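Local coordinates for nitrite transporter NirC (Salmonella enterica subsp. enterica serovar Typhimurium, PDB 4FC4), which carries nitrite across the cytoplasmic membrane in both directions, as a channel of the formate/nitrite transporter family built from five copies of the chain, at residues G194-S198 with V199-T203; G76-F80 with T81-M85; W228-L231 with G232-S236; L207-F210 with G211-D215. One frame throughout, in Å; residues are numbered along the deposited sequence.

Interaction 1: G194-S198 with V199-T203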
ATOM      1  N   GLY B 194     -11.476  18.968  -7.324  1.00 38.73           N
ATOM      2  CA  GLY B 194     -11.992  20.336  -7.055  1.00 35.49           C
ATOM      3  C   GLY B 194     -13.251  20.419  -6.173  1.00 39.04           C
ATOM      4  O   GLY B 194     -13.825  21.491  -6.058  1.00 40.04           O
ATOM      5  N   TYR B 195     -13.726  19.339  -5.528  1.00 37.41           N
ATOM      6  CA  TYR B 195     -15.043  19.474  -4.855  1.00 39.22           C
ATOM      7  C   TYR B 195     -14.977  20.167  -3.433  1.00 40.46           C
ATOM      8  O   TYR B 195     -13.926  20.306  -2.853  1.00 41.46           O
ATOM      9  CB  TYR B 195     -15.798  18.151  -4.810  1.00 36.30           C
ATOM     10  CG  TYR B 195     -15.927  17.438  -6.124  1.00 39.62           C
ATOM     11  CD1 TYR B 195     -16.131  18.133  -7.327  1.00 39.78           C
ATOM     12  CD2 TYR B 195     -15.837  16.030  -6.173  1.00 42.03           C
ATOM     13  CE1 TYR B 195     -16.257  17.455  -8.539  1.00 40.58           C
ATOM     14  CE2 TYR B 195     -15.951  15.345  -7.372  1.00 43.22           C
ATOM     15  CZ  TYR B 195     -16.176  16.052  -8.545  1.00 43.24           C
ATOM     16  OH  TYR B 195     -16.271  15.335  -9.710  1.00 41.36           O
ATOM     17  N   GLU B 196     -16.099  20.597  -2.891  1.00 41.24           N
ATOM     18  CA  GLU B 196     -16.107  21.475  -1.687  1.00 44.73           C
ATOM     19  C   GLU B 196     -16.649  20.736  -0.459  1.00 45.67           C
ATOM     20  O   GLU B 196     -17.793  20.236  -0.486  1.00 47.45           O
ATOM     21  CB  GLU B 196     -17.015  22.723  -1.934  1.00 47.80           C
ATOM     22  CG  GLU B 196     -16.496  23.797  -2.904  1.00 48.59           C
ATOM     23  CD  GLU B 196     -15.264  24.552  -2.412  1.00 49.77           C
ATOM     24  OE1 GLU B 196     -15.317  25.453  -1.526  1.00 46.00           O
ATOM     25  OE2 GLU B 196     -14.200  24.203  -2.922  1.00 50.35           O
ATOM     26  N   HIS B 197     -15.865  20.676   0.618  1.00 43.91           N
ATOM     27  CA  HIS B 197     -16.325  20.039   1.864  1.00 41.28           C
ATOM     28  C   HIS B 197     -16.584  21.117   2.877  1.00 40.71           C
ATOM     29  O   HIS B 197     -15.691  21.887   3.177  1.00 42.36           O
ATOM     30  CB  HIS B 197     -15.292  18.984   2.372  1.00 41.22           C
ATOM     31  CG  HIS B 197     -15.809  18.140   3.516  1.00 36.42           C
ATOM     32  ND1 HIS B 197     -15.307  18.223   4.745  1.00 36.50           N
ATOM     33  CD2 HIS B 197     -16.882  17.211   3.579  1.00 37.17           C
ATOM     34  CE1 HIS B 197     -16.018  17.394   5.587  1.00 37.15           C
ATOM     35  NE2 HIS B 197     -16.962  16.760   4.853  1.00 36.14           N
ATOM     36  N   SER B 198     -17.830  21.258   3.325  1.00 45.84           N
ATOM     37  CA  SER B 198     -18.249  22.363   4.253  1.00 44.74           C
ATOM     38  C   SER B 198     -17.383  22.434   5.547  1.00 44.33           C
ATOM     39  O   SER B 198     -16.755  23.459   5.831  1.00 42.56           O
ATOM     40  CB  SER B 198     -19.740  22.246   4.600  1.00 42.92           C
ATOM     41  OG  SER B 198     -19.993  21.061   5.381  1.00 43.23           O
ATOM     42  N   VAL B 199     -17.323  21.339   6.299  1.00 44.12           N
ATOM     43  CA  VAL B 199     -16.500  21.277   7.533  1.00 46.33           C
ATOM     44  C   VAL B 199     -15.001  21.465   7.236  1.00 44.18           C
ATOM     45  O   VAL B 199     -14.282  22.187   7.935  1.00 47.13           O
ATOM     46  CB  VAL B 199     -16.785  19.975   8.329  1.00 45.66           C
ATOM     47  CG1 VAL B 199     -15.933  19.869   9.568  1.00 44.17           C
ATOM     48  CG2 VAL B 199     -18.257  19.905   8.721  1.00 41.44           C
ATOM     49  N   ALA B 200     -14.500  20.829   6.203  1.00 44.40           N
ATOM     50  CA  ALA B 200     -13.070  21.036   5.872  1.00 43.54           C
ATOM     51  C   ALA B 200     -12.797  22.518   5.507  1.00 44.10           C
ATOM     52  O   ALA B 200     -11.731  23.037   5.808  1.00 43.20           O
ATOM     53  CB  ALA B 200     -12.615  20.108   4.747  1.00 39.62           C
ATOM     54  N   ASN B 201     -13.757  23.197   4.877  1.00 40.64           N
ATOM     55  CA  ASN B 201     -13.577  24.602   4.535  1.00 42.43           C
ATOM     56  C   ASN B 201     -13.493  25.473   5.785  1.00 42.69           C
ATOM     57  O   ASN B 201     -12.738  26.433   5.825  1.00 43.95           O
ATOM     58  CB  ASN B 201     -14.679  25.126   3.592  1.00 45.66           C
ATOM     59  CG  ASN B 201     -14.554  24.626   2.140  1.00 44.17           C
ATOM     60  OD1 ASN B 201     -15.434  24.947   1.298  1.00 53.78           O
ATOM     61  ND2 ASN B 201     -13.525  23.838   1.834  1.00 39.10           N
ATOM     62  N   MET B 202     -14.252  25.108   6.811  1.00 44.76           N
ATOM     63  CA  MET B 202     -14.222  25.796   8.103  1.00 43.68           C
ATOM     64  C   MET B 202     -12.796  25.957   8.621  1.00 42.30           C
ATOM     65  O   MET B 202     -12.439  27.060   9.049  1.00 43.38           O
ATOM     66  CB  MET B 202     -15.050  25.065   9.172  1.00 43.33           C
ATOM     67  CG  MET B 202     -16.537  24.962   8.900  1.00 43.79           C
ATOM     68  SD  MET B 202     -17.385  23.821  10.032  1.00 45.96           S
ATOM     69  CE  MET B 202     -19.053  23.967   9.419  1.00 47.93           C
ATOM     70  N   THR B 203     -11.989  24.895   8.592  1.00 37.12           N
ATOM     71  CA  THR B 203     -10.609  25.011   9.053  1.00 36.50           C
ATOM     72  C   THR B 203      -9.819  25.924   8.086  1.00 38.73           C
ATOM     73  O   THR B 203      -9.053  26.798   8.489  1.00 38.93           O
ATOM     74  CB  THR B 203      -9.895  23.629   9.228  1.00 34.64           C
ATOM     75  OG1 THR B 203     -10.444  22.919  10.352  1.00 34.46           O
ATOM     76  CG2 THR B 203      -8.418  23.844   9.539  1.00 34.32           C
TER
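His-197 and Ala-200 form the tight part of this turn. His-197 sits at the N-cap of helix 198-209, and its ring nitrogen ND1 accepts from Ala-200 N at 3.1 Å with an N-H...N angle of 147°. The donor lies well out of the imidazole plane, tilted by 34°, so the ring meets the helix end obliquely. In the same approach Ala-200 CB packs against the ring edge, in its plane, 3.3 Å from ND1. Turning CG away from its own amide nitrogen (chi1 -171°) sets the ring beside the first helical turn, where Val-199 N comes over one of its faces. Backbone bonds complete the cap: Asn-201 N reaches His-197 O at 2.9 Å, and Met-202 N reaches Ser-198 O at 3.2 Å.

Packing is looser towards the flanks. Val-199 CB stands 3.8 Å from His-197 CE1, its side chain running alongside the ring, and Ser-198 OG is 3.9 Å from Val-199 CG2. No flank faces solvent, for every touching residue is buried; the carboxylate of Glu-196 has a salt bridge to Lys-145, and His-197 NE2 is hydrogen-bonded to Thr-81 OG1. A Schellman motif at Gly-194 closes the preceding helix, and the histidine-capped restart after it is consistent with the broken transmembrane helix of formate/nitrite channels, in which a central histidine lies at the pore.

Interaction 2: G76-F80 with T81-M85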
ATOM      1  N   GLY B  76     -13.413   8.029  16.141  1.00 37.66           N
ATOM      2  CA  GLY B  76     -14.776   8.250  16.653  1.00 35.77           C
ATOM      3  C   GLY B  76     -14.982   9.720  16.875  1.00 39.07           C
ATOM      4  O   GLY B  76     -14.130  10.366  17.498  1.00 42.83           O
ATOM      5  N   SER B  77     -16.052  10.275  16.285  1.00 43.22           N
ATOM      6  CA  SER B  77     -16.462  11.695  16.412  1.00 41.83           C
ATOM      7  C   SER B  77     -17.846  11.925  15.741  1.00 42.69           C
ATOM      8  O   SER B  77     -18.435  11.007  15.229  1.00 43.21           O
ATOM      9  CB  SER B  77     -15.409  12.559  15.750  1.00 39.28           C
ATOM     10  OG  SER B  77     -15.343  12.226  14.380  1.00 38.48           O
ATOM     11  N   GLU B  78     -18.359  13.140  15.697  1.00 42.95           N
ATOM     12  CA  GLU B  78     -19.608  13.380  14.922  1.00 45.90           C
ATOM     13  C   GLU B  78     -19.450  14.432  13.818  1.00 44.07           C
ATOM     14  O   GLU B  78     -19.110  15.558  14.099  1.00 47.06           O
ATOM     15  CB  GLU B  78     -20.785  13.712  15.851  1.00 42.42           C
ATOM     16  CG  GLU B  78     -20.964  12.650  16.927  1.00 44.75           C
ATOM     17  CD  GLU B  78     -21.543  11.303  16.425  1.00 47.90           C
ATOM     18  OE1 GLU B  78     -22.076  11.214  15.282  1.00 51.42           O
ATOM     19  OE2 GLU B  78     -21.546  10.316  17.217  1.00 51.04           O
ATOM     20  N   LEU B  79     -19.675  14.040  12.572  1.00 43.52           N
ATOM     21  CA  LEU B  79     -19.369  14.852  11.408  1.00 42.25           C
ATOM     22  C   LEU B  79     -20.677  15.229  10.765  1.00 43.59           C
ATOM     23  O   LEU B  79     -21.486  14.379  10.424  1.00 42.64           O
ATOM     24  CB  LEU B  79     -18.500  14.048  10.400  1.00 39.74           C
ATOM     25  CG  LEU B  79     -17.930  14.827   9.189  1.00 37.90           C
ATOM     26  CD1 LEU B  79     -17.173  16.079   9.647  1.00 31.02           C
ATOM     27  CD2 LEU B  79     -17.058  13.941   8.238  1.00 33.03           C
ATOM     28  N   PHE B  80     -20.897  16.527  10.596  1.00 48.90           N
ATOM     29  CA  PHE B  80     -22.174  16.984  10.107  1.00 46.07           C
ATOM     30  C   PHE B  80     -22.476  16.352   8.741  1.00 46.86           C
ATOM     31  O   PHE B  80     -23.628  15.968   8.495  1.00 46.79           O
ATOM     32  CB  PHE B  80     -22.244  18.521  10.054  1.00 47.76           C
ATOM     33  CG  PHE B  80     -23.206  19.040   9.017  1.00 47.09           C
ATOM     34  CD1 PHE B  80     -22.787  19.216   7.685  1.00 44.47           C
ATOM     35  CD2 PHE B  80     -24.547  19.307   9.354  1.00 44.66           C
ATOM     36  CE1 PHE B  80     -23.686  19.668   6.719  1.00 47.41           C
ATOM     37  CE2 PHE B  80     -25.448  19.745   8.384  1.00 44.12           C
ATOM     38  CZ  PHE B  80     -25.022  19.935   7.072  1.00 45.19           C
ATOM     39  N   THR B  81     -21.464  16.227   7.867  1.00 43.01           N
ATOM     40  CA  THR B  81     -21.745  15.799   6.485  1.00 43.07           C
ATOM     41  C   THR B  81     -22.216  14.362   6.451  1.00 43.01           C
ATOM     42  O   THR B  81     -22.998  13.988   5.602  1.00 47.46           O
ATOM     43  CB  THR B  81     -20.554  16.030   5.525  1.00 42.64           C
ATOM     44  OG1 THR B  81     -19.385  15.436   6.093  1.00 40.69           O
ATOM     45  CG2 THR B  81     -20.315  17.557   5.335  1.00 41.39           C
ATOM     46  N   GLY B  82     -21.772  13.559   7.414  1.00 44.91           N
ATOM     47  CA  GLY B  82     -22.188  12.147   7.513  1.00 43.49           C
ATOM     48  C   GLY B  82     -23.569  12.087   8.159  1.00 47.64           C
ATOM     49  O   GLY B  82     -24.402  11.256   7.779  1.00 49.60           O
ATOM     50  N   HIS B  83     -23.810  12.979   9.122  1.00 43.04           N
ATOM     51  CA  HIS B  83     -25.123  13.108   9.714  1.00 46.26           C
ATOM     52  C   HIS B  83     -26.205  13.322   8.680  1.00 47.19           C
ATOM     53  O   HIS B  83     -27.342  12.796   8.843  1.00 46.47           O
ATOM     54  CB  HIS B  83     -25.139  14.179  10.821  1.00 45.19           C
ATOM     55  CG  HIS B  83     -24.502  13.735  12.120  1.00 44.70           C
ATOM     56  ND1 HIS B  83     -24.736  14.354  13.282  1.00 47.16           N
ATOM     57  CD2 HIS B  83     -23.601  12.688  12.402  1.00 49.98           C
ATOM     58  CE1 HIS B  83     -24.062  13.745  14.291  1.00 49.03           C
ATOM     59  NE2 HIS B  83     -23.360  12.715  13.756  1.00 52.08           N
ATOM     60  N   THR B  84     -25.892  14.052   7.591  1.00 47.33           N
ATOM     61  CA  THR B  84     -26.941  14.288   6.570  1.00 48.19           C
ATOM     62  C   THR B  84     -27.527  12.965   6.030  1.00 48.91           C
ATOM     63  O   THR B  84     -28.791  12.859   5.878  1.00 45.85           O
ATOM     64  CB  THR B  84     -26.512  15.170   5.379  1.00 46.43           C
ATOM     65  OG1 THR B  84     -25.530  14.487   4.627  1.00 46.14           O
ATOM     66  CG2 THR B  84     -26.013  16.523   5.806  1.00 46.22           C
ATOM     67  N   MET B  85     -26.621  11.993   5.738  1.00 46.20           N
ATOM     68  CA  MET B  85     -27.012  10.611   5.355  1.00 47.34           C
ATOM     69  C   MET B  85     -27.640   9.792   6.483  1.00 49.02           C
ATOM     70  O   MET B  85     -28.718   9.221   6.286  1.00 55.70           O
ATOM     71  CB  MET B  85     -25.852   9.818   4.760  1.00 49.15           C
ATOM     72  CG  MET B  85     -26.180   8.398   4.287  1.00 48.38           C
ATOM     73  SD  MET B  85     -24.665   7.649   3.573  1.00 46.58           S
ATOM     74  CE  MET B  85     -23.731   7.211   5.034  1.00 40.91           C
TER
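Glu-78 comes first along the chain to touch the helix beyond it, and it does so through its carboxylate. His-83 NE2 donates to OE1 at 2.5 Å, a length the model may understate, nearly straight at 167°, and the oxygen lies at the edge of the imidazole, near its plane. The two side chains cross at about a right angle, with the flat groups inclined to each other rather than coplanar, and Glu-78 CB supports the ring 3.5 Å from NE2.

Leu-79, at the N-cap, contributes its carbonyl: O accepts from His-83 N at 3.0 Å and, weakly, from Gly-82 N. Its branch lies against Thr-81, with CG and CD2 each 3.5 Å from OG1, a hydroxyl hydrogen-bonded to His-197 NE2.

Phe-80 closes the segment. Its carbonyl O takes Thr-84 N at 3.1 Å, and its ring receives Thr-84 CG2 over one face, a CH-pi contact 4.2 Å from the centroid and 26° off the normal. Thr-84 can present that methyl because its hydroxyl is turned the other way (chi1 66°), giving its proton to Thr-81 O at 2.8 Å.

Glu-78 OE2 also pairs with Arg-15, and His-83 ND1 is hydrogen-bonded to Thr-108 OG1. With both ends of each group engaged in a buried setting, the carboxylate probably polarises the imidazole, while the arginine should temper its negative charge.

Interaction 3: W228-L231 with G232-S236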
ATOM      1  N   TRP B 228     -23.688  27.905   0.685  1.00 51.98           N
ATOM      2  CA  TRP B 228     -23.844  27.053  -0.498  1.00 50.16           C
ATOM      3  C   TRP B 228     -23.148  25.684  -0.445  1.00 49.45           C
ATOM      4  O   TRP B 228     -23.716  24.677  -0.884  1.00 47.98           O
ATOM      5  CB  TRP B 228     -23.542  27.869  -1.761  1.00 49.82           C
ATOM      6  CG  TRP B 228     -24.482  29.053  -1.802  1.00 53.21           C
ATOM      7  CD1 TRP B 228     -24.183  30.386  -1.540  1.00 54.56           C
ATOM      8  CD2 TRP B 228     -25.935  29.028  -2.038  1.00 52.42           C
ATOM      9  NE1 TRP B 228     -25.301  31.164  -1.643  1.00 56.18           N
ATOM     10  CE2 TRP B 228     -26.385  30.417  -1.946  1.00 58.05           C
ATOM     11  CE3 TRP B 228     -26.862  28.029  -2.345  1.00 53.27           C
ATOM     12  CZ2 TRP B 228     -27.727  30.776  -2.136  1.00 60.90           C
ATOM     13  CZ3 TRP B 228     -28.193  28.381  -2.559  1.00 58.94           C
ATOM     14  CH2 TRP B 228     -28.630  29.726  -2.432  1.00 61.31           C
ATOM     15  N   VAL B 229     -21.968  25.615   0.153  1.00 47.86           N
ATOM     16  CA  VAL B 229     -21.271  24.317   0.302  1.00 49.64           C
ATOM     17  C   VAL B 229     -22.022  23.396   1.258  1.00 49.26           C
ATOM     18  O   VAL B 229     -22.218  22.233   0.961  1.00 50.62           O
ATOM     19  CB  VAL B 229     -19.795  24.515   0.645  1.00 45.20           C
ATOM     20  CG1 VAL B 229     -19.065  23.179   0.853  1.00 44.07           C
ATOM     21  CG2 VAL B 229     -19.186  25.294  -0.517  1.00 43.89           C
ATOM     22  N   THR B 230     -22.513  23.947   2.356  1.00 49.50           N
ATOM     23  CA  THR B 230     -23.335  23.153   3.254  1.00 50.19           C
ATOM     24  C   THR B 230     -24.622  22.626   2.619  1.00 51.86           C
ATOM     25  O   THR B 230     -24.889  21.401   2.707  1.00 48.84           O
ATOM     26  CB  THR B 230     -23.663  23.937   4.520  1.00 49.36           C
ATOM     27  OG1 THR B 230     -22.425  24.305   5.133  1.00 47.62           O
ATOM     28  CG2 THR B 230     -24.575  23.112   5.500  1.00 47.74           C
ATOM     29  N   LEU B 231     -25.422  23.535   2.017  1.00 52.00           N
ATOM     30  CA  LEU B 231     -26.651  23.120   1.331  1.00 52.15           C
ATOM     31  C   LEU B 231     -26.314  22.030   0.293  1.00 51.91           C
ATOM     32  O   LEU B 231     -27.044  21.047   0.166  1.00 50.32           O
ATOM     33  CB  LEU B 231     -27.421  24.291   0.700  1.00 53.56           C
ATOM     34  CG  LEU B 231     -27.922  25.452   1.602  1.00 58.47           C
ATOM     35  CD1 LEU B 231     -28.401  26.624   0.763  1.00 56.70           C
ATOM     36  CD2 LEU B 231     -28.994  25.081   2.626  1.00 56.86           C
ATOM     37  N   GLY B 232     -25.177  22.161  -0.393  1.00 49.94           N
ATOM     38  CA  GLY B 232     -24.826  21.184  -1.437  1.00 48.72           C
ATOM     39  C   GLY B 232     -24.431  19.846  -0.842  1.00 51.51           C
ATOM     40  O   GLY B 232     -24.859  18.795  -1.332  1.00 56.88           O
ATOM     41  N   ASN B 233     -23.594  19.877   0.196  1.00 48.06           N
ATOM     42  CA  ASN B 233     -23.266  18.669   0.974  1.00 46.57           C
ATOM     43  C   ASN B 233     -24.553  17.919   1.396  1.00 50.22           C
ATOM     44  O   ASN B 233     -24.599  16.666   1.344  1.00 48.56           O
ATOM     45  CB  ASN B 233     -22.449  19.000   2.246  1.00 40.41           C
ATOM     46  CG  ASN B 233     -21.015  19.417   1.969  1.00 43.81           C
ATOM     47  OD1 ASN B 233     -20.359  20.005   2.853  1.00 44.00           O
ATOM     48  ND2 ASN B 233     -20.487  19.091   0.771  1.00 45.09           N
ATOM     49  N   THR B 234     -25.560  18.699   1.832  1.00 46.14           N
ATOM     50  CA  THR B 234     -26.814  18.194   2.362  1.00 49.90           C
ATOM     51  C   THR B 234     -27.670  17.519   1.287  1.00 52.63           C
ATOM     52  O   THR B 234     -28.124  16.408   1.500  1.00 54.92           O
ATOM     53  CB  THR B 234     -27.624  19.332   3.029  1.00 49.92           C
ATOM     54  OG1 THR B 234     -26.780  19.967   3.999  1.00 52.68           O
ATOM     55  CG2 THR B 234     -28.871  18.800   3.711  1.00 47.17           C
ATOM     56  N   LEU B 235     -27.866  18.176   0.143  1.00 51.77           N
ATOM     57  CA  LEU B 235     -28.394  17.500  -1.062  1.00 52.49           C
ATOM     58  C   LEU B 235     -27.894  16.051  -1.316  1.00 48.97           C
ATOM     59  O   LEU B 235     -28.691  15.118  -1.415  1.00 53.80           O
ATOM     60  CB  LEU B 235     -28.157  18.331  -2.345  1.00 48.82           C
ATOM     61  CG  LEU B 235     -28.706  17.633  -3.594  1.00 48.96           C
ATOM     62  CD1 LEU B 235     -30.199  17.354  -3.443  1.00 50.53           C
ATOM     63  CD2 LEU B 235     -28.506  18.459  -4.853  1.00 52.34           C
ATOM     64  N   SER B 236     -26.597  15.879  -1.489  1.00 46.42           N
ATOM     65  CA  SER B 236     -26.033  14.554  -1.839  1.00 45.00           C
ATOM     66  C   SER B 236     -26.123  13.527  -0.671  1.00 47.05           C
ATOM     67  O   SER B 236     -26.387  12.347  -0.903  1.00 50.84           O
ATOM     68  CB  SER B 236     -24.622  14.693  -2.386  1.00 42.05           C
ATOM     69  OG  SER B 236     -23.783  15.452  -1.515  1.00 46.54           O
TER
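Thr-230 O is the doubly used acceptor of this turn, taking two bonds from one residue. Thr-234 N donates to it at 2.9 Å in the usual helical way, and Thr-234 OG1 donates at 2.7 Å from above the carbonyl plane, 42° out of it. That hydroxyl reaches back because it lies anti to its own carbonyl carbon (chi1 -54°), which keeps it over the preceding turn and satisfies its proton within the helix.

The backbone pairs on either side are regular. Val-229 O accepts from Asn-233 N at 2.8 Å and 173°, Leu-231 O from Leu-235 N at 3.0 Å, and Trp-228 O from Gly-232 N at 3.0 Å.

The polar side chains of the turn spend their bonds partly on their own helix and partly on neighbouring elements. Asn-233 runs beside Val-229, pointing the same way, with OD1 4.0 Å from CG1; its amide bonds elsewhere, OD1 accepting from Ser-198 N and ND2 donating to Gly-157 O and Glu-196 O. Thr-230 OG1 is likewise satisfied by its hydrogen bonds with Leu-226 O, in the preceding turn, and Trp-109 NE1.

Here is a regular transmembrane alpha-helix carrying the common threonine bond to the carbonyl four residues earlier, and its asparagine face meets backbone polar groups at the break before helix 198-209, inside the predicted membrane span.

Interaction 4: L207-F210 with G211-D215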
ATOM      1  N   LEU B 207      -7.835  29.329   9.295  1.00 43.81           N
ATOM      2  CA  LEU B 207      -6.411  29.464   9.023  1.00 44.60           C
ATOM      3  C   LEU B 207      -6.076  30.717   8.200  1.00 48.12           C
ATOM      4  O   LEU B 207      -5.176  31.476   8.548  1.00 51.71           O
ATOM      5  CB  LEU B 207      -5.943  28.236   8.241  1.00 44.29           C
ATOM      6  CG  LEU B 207      -5.808  26.924   9.003  1.00 41.03           C
ATOM      7  CD1 LEU B 207      -5.415  25.857   8.004  1.00 44.75           C
ATOM      8  CD2 LEU B 207      -4.804  27.038  10.167  1.00 42.46           C
ATOM      9  N   SER B 208      -6.781  30.942   7.096  1.00 49.36           N
ATOM     10  CA  SER B 208      -6.548  32.163   6.373  1.00 51.22           C
ATOM     11  C   SER B 208      -6.937  33.384   7.226  1.00 54.54           C
ATOM     12  O   SER B 208      -6.224  34.418   7.232  1.00 60.22           O
ATOM     13  CB  SER B 208      -7.247  32.170   5.016  1.00 49.75           C
ATOM     14  OG  SER B 208      -6.904  33.379   4.363  1.00 51.53           O
ATOM     15  N   TRP B 209      -8.035  33.268   7.973  1.00 54.67           N
ATOM     16  CA  TRP B 209      -8.504  34.395   8.806  1.00 55.46           C
ATOM     17  C   TRP B 209      -7.478  34.811   9.825  1.00 57.95           C
ATOM     18  O   TRP B 209      -7.254  36.018  10.032  1.00 58.79           O
ATOM     19  CB  TRP B 209      -9.842  34.086   9.486  1.00 54.11           C
ATOM     20  CG  TRP B 209     -10.441  35.298  10.158  1.00 55.97           C
ATOM     21  CD1 TRP B 209     -10.600  35.520  11.524  1.00 56.10           C
ATOM     22  CD2 TRP B 209     -10.965  36.522   9.510  1.00 58.75           C
ATOM     23  NE1 TRP B 209     -11.171  36.753  11.768  1.00 59.66           N
ATOM     24  CE2 TRP B 209     -11.420  37.409  10.613  1.00 61.64           C
ATOM     25  CE3 TRP B 209     -11.107  36.957   8.185  1.00 59.85           C
ATOM     26  CZ2 TRP B 209     -11.986  38.665  10.372  1.00 60.98           C
ATOM     27  CZ3 TRP B 209     -11.685  38.225   7.957  1.00 61.43           C
ATOM     28  CH2 TRP B 209     -12.112  39.054   9.031  1.00 60.89           C
ATOM     29  N   PHE B 210      -6.835  33.820  10.470  1.00 55.47           N
ATOM     30  CA  PHE B 210      -5.852  34.123  11.512  1.00 53.86           C
ATOM     31  C   PHE B 210      -4.494  34.487  10.904  1.00 55.33           C
ATOM     32  O   PHE B 210      -3.559  34.760  11.614  1.00 56.54           O
ATOM     33  CB  PHE B 210      -5.669  32.958  12.508  1.00 52.63           C
ATOM     34  CG  PHE B 210      -6.937  32.531  13.226  1.00 53.43           C
ATOM     35  CD1 PHE B 210      -7.853  33.483  13.722  1.00 53.88           C
ATOM     36  CD2 PHE B 210      -7.197  31.159  13.434  1.00 49.24           C
ATOM     37  CE1 PHE B 210      -9.021  33.071  14.354  1.00 57.43           C
ATOM     38  CE2 PHE B 210      -8.344  30.742  14.086  1.00 50.13           C
ATOM     39  CZ  PHE B 210      -9.264  31.695  14.555  1.00 55.08           C
ATOM     40  N   GLY B 211      -4.364  34.482   9.595  1.00 53.23           N
ATOM     41  CA  GLY B 211      -3.067  34.743   9.004  1.00 56.70           C
ATOM     42  C   GLY B 211      -3.110  36.055   8.274  1.00 59.82           C
ATOM     43  O   GLY B 211      -4.046  36.837   8.465  1.00 62.45           O
ATOM     44  N   HIS B 212      -2.114  36.252   7.426  1.00 58.40           N
ATOM     45  CA  HIS B 212      -1.911  37.465   6.704  1.00 61.30           C
ATOM     46  C   HIS B 212      -2.728  37.354   5.425  1.00 63.88           C
ATOM     47  O   HIS B 212      -2.178  37.193   4.331  1.00 68.81           O
ATOM     48  CB  HIS B 212      -0.404  37.570   6.464  1.00 65.32           C
ATOM     49  CG  HIS B 212       0.072  38.887   5.850  1.00 75.97           C
ATOM     50  ND1 HIS B 212      -0.401  40.091   6.225  1.00 81.01           N
ATOM     51  CD2 HIS B 212       1.057  39.140   4.866  1.00 75.15           C
ATOM     52  CE1 HIS B 212       0.225  41.054   5.512  1.00 84.35           C
ATOM     53  NE2 HIS B 212       1.111  40.460   4.683  1.00 80.49           N
ATOM     54  N   HIS B 213      -4.056  37.416   5.534  1.00 60.73           N
ATOM     55  CA  HIS B 213      -4.929  37.360   4.343  1.00 60.13           C
ATOM     56  C   HIS B 213      -5.091  38.734   3.710  1.00 64.16           C
ATOM     57  O   HIS B 213      -4.838  39.751   4.355  1.00 65.84           O
ATOM     58  CB  HIS B 213      -6.295  36.809   4.723  1.00 59.73           C
ATOM     59  CG  HIS B 213      -6.978  37.603   5.806  1.00 62.20           C
ATOM     60  ND1 HIS B 213      -7.727  38.695   5.538  1.00 64.32           N
ATOM     61  CD2 HIS B 213      -6.968  37.464   7.200  1.00 61.92           C
ATOM     62  CE1 HIS B 213      -8.186  39.236   6.696  1.00 62.86           C
ATOM     63  NE2 HIS B 213      -7.720  38.495   7.713  1.00 63.01           N
ATOM     64  N   SER B 214      -5.519  38.793   2.451  1.00 61.59           N
ATOM     65  CA  SER B 214      -5.731  40.078   1.817  1.00 64.26           C
ATOM     66  C   SER B 214      -7.045  40.746   2.304  1.00 65.82           C
ATOM     67  O   SER B 214      -7.842  40.144   3.031  1.00 64.34           O
ATOM     68  CB  SER B 214      -5.733  39.929   0.294  1.00 61.55           C
ATOM     69  OG  SER B 214      -7.002  39.489  -0.147  1.00 58.74           O
ATOM     70  N   ASP B 215      -7.274  41.989   1.902  1.00 68.88           N
ATOM     71  CA  ASP B 215      -8.488  42.713   2.338  1.00 74.51           C
ATOM     72  C   ASP B 215      -9.725  42.220   1.604  1.00 73.03           C
ATOM     73  O   ASP B 215     -10.855  42.389   2.088  1.00 76.19           O
ATOM     74  CB  ASP B 215      -8.346  44.218   2.112  1.00 77.31           C
ATOM     75  CG  ASP B 215      -6.951  44.696   2.377  1.00 83.07           C
ATOM     76  OD1 ASP B 215      -5.978  43.899   2.182  1.00 79.83           O
ATOM     77  OD2 ASP B 215      -6.829  45.879   2.762  1.00 88.75           O
TER
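Trp-209 and His-213 face each other with ring planes only 10° from parallel, yet slid so far that they barely overlap, the centroid of the indole six-membered ring lying 4.9 Å from that of the imidazole. The overlap falls at the rim: His-213 NE2 sits over one indole face, 3.7 Å from CE3, and CE1 lies 3.9 Å from CZ3. The side chains cross at an angle although their planes nearly agree.

His-213 brings its CD2 edge to the end of the helix. CD2 lies 3.1 Å from Ser-208 O and 3.2 Å from Trp-209 O, both near the imidazole plane, so the C-H side of the ring meets carbonyls at the helix terminus. Helix 198-209 runs out here: Gly-211 N bonds to Ser-208 O at 3.0 Å, an i to i+3 bond with the donor above the carbonyl plane, and an inverse gamma turn centred on His-212 then swings the chain so that His-213 comes back.

Torsion and partner fix the ring. With CG set between its backbone nitrogen and carbonyl carbon (chi1 57°), the imidazole folds over towards the helix, and ND1, on the far side from CD2, donates at 2.9 Å to Ser-214 O, which lies close to the imidazole plane. Ser-208 OG lies 3.5 Å from His-213 CB, while the histidine ring also meets the ring of Tyr-217, planes at about 55°.

In the fold
Interactions 1 and 2 lie in the core, their centres about 6 and 8 Å from the centre of the chain, and each restarts a broken membrane helix after a loop; besides the His-197 to Thr-81 contact, Val-199 packs on Leu-79 between them. Interaction 3, partly buried on helix 219-248, touches both: Val-229 packs on Ser-198, and Phe-80 on Thr-230 and Thr-234. Interaction 4 shares helix 198-209 with interaction 1 but lies about 17 Å away centre to centre, at the periphery. Chemistry follows place: imidazole capping in interaction 1, a buried His-carboxylate pair in interaction 2, threonine hydroxyls bonded back to the helix's own carbonyls and an asparagine reaching out to neighbours in interaction 3, and offset aromatic packing at the helix end in interaction 4.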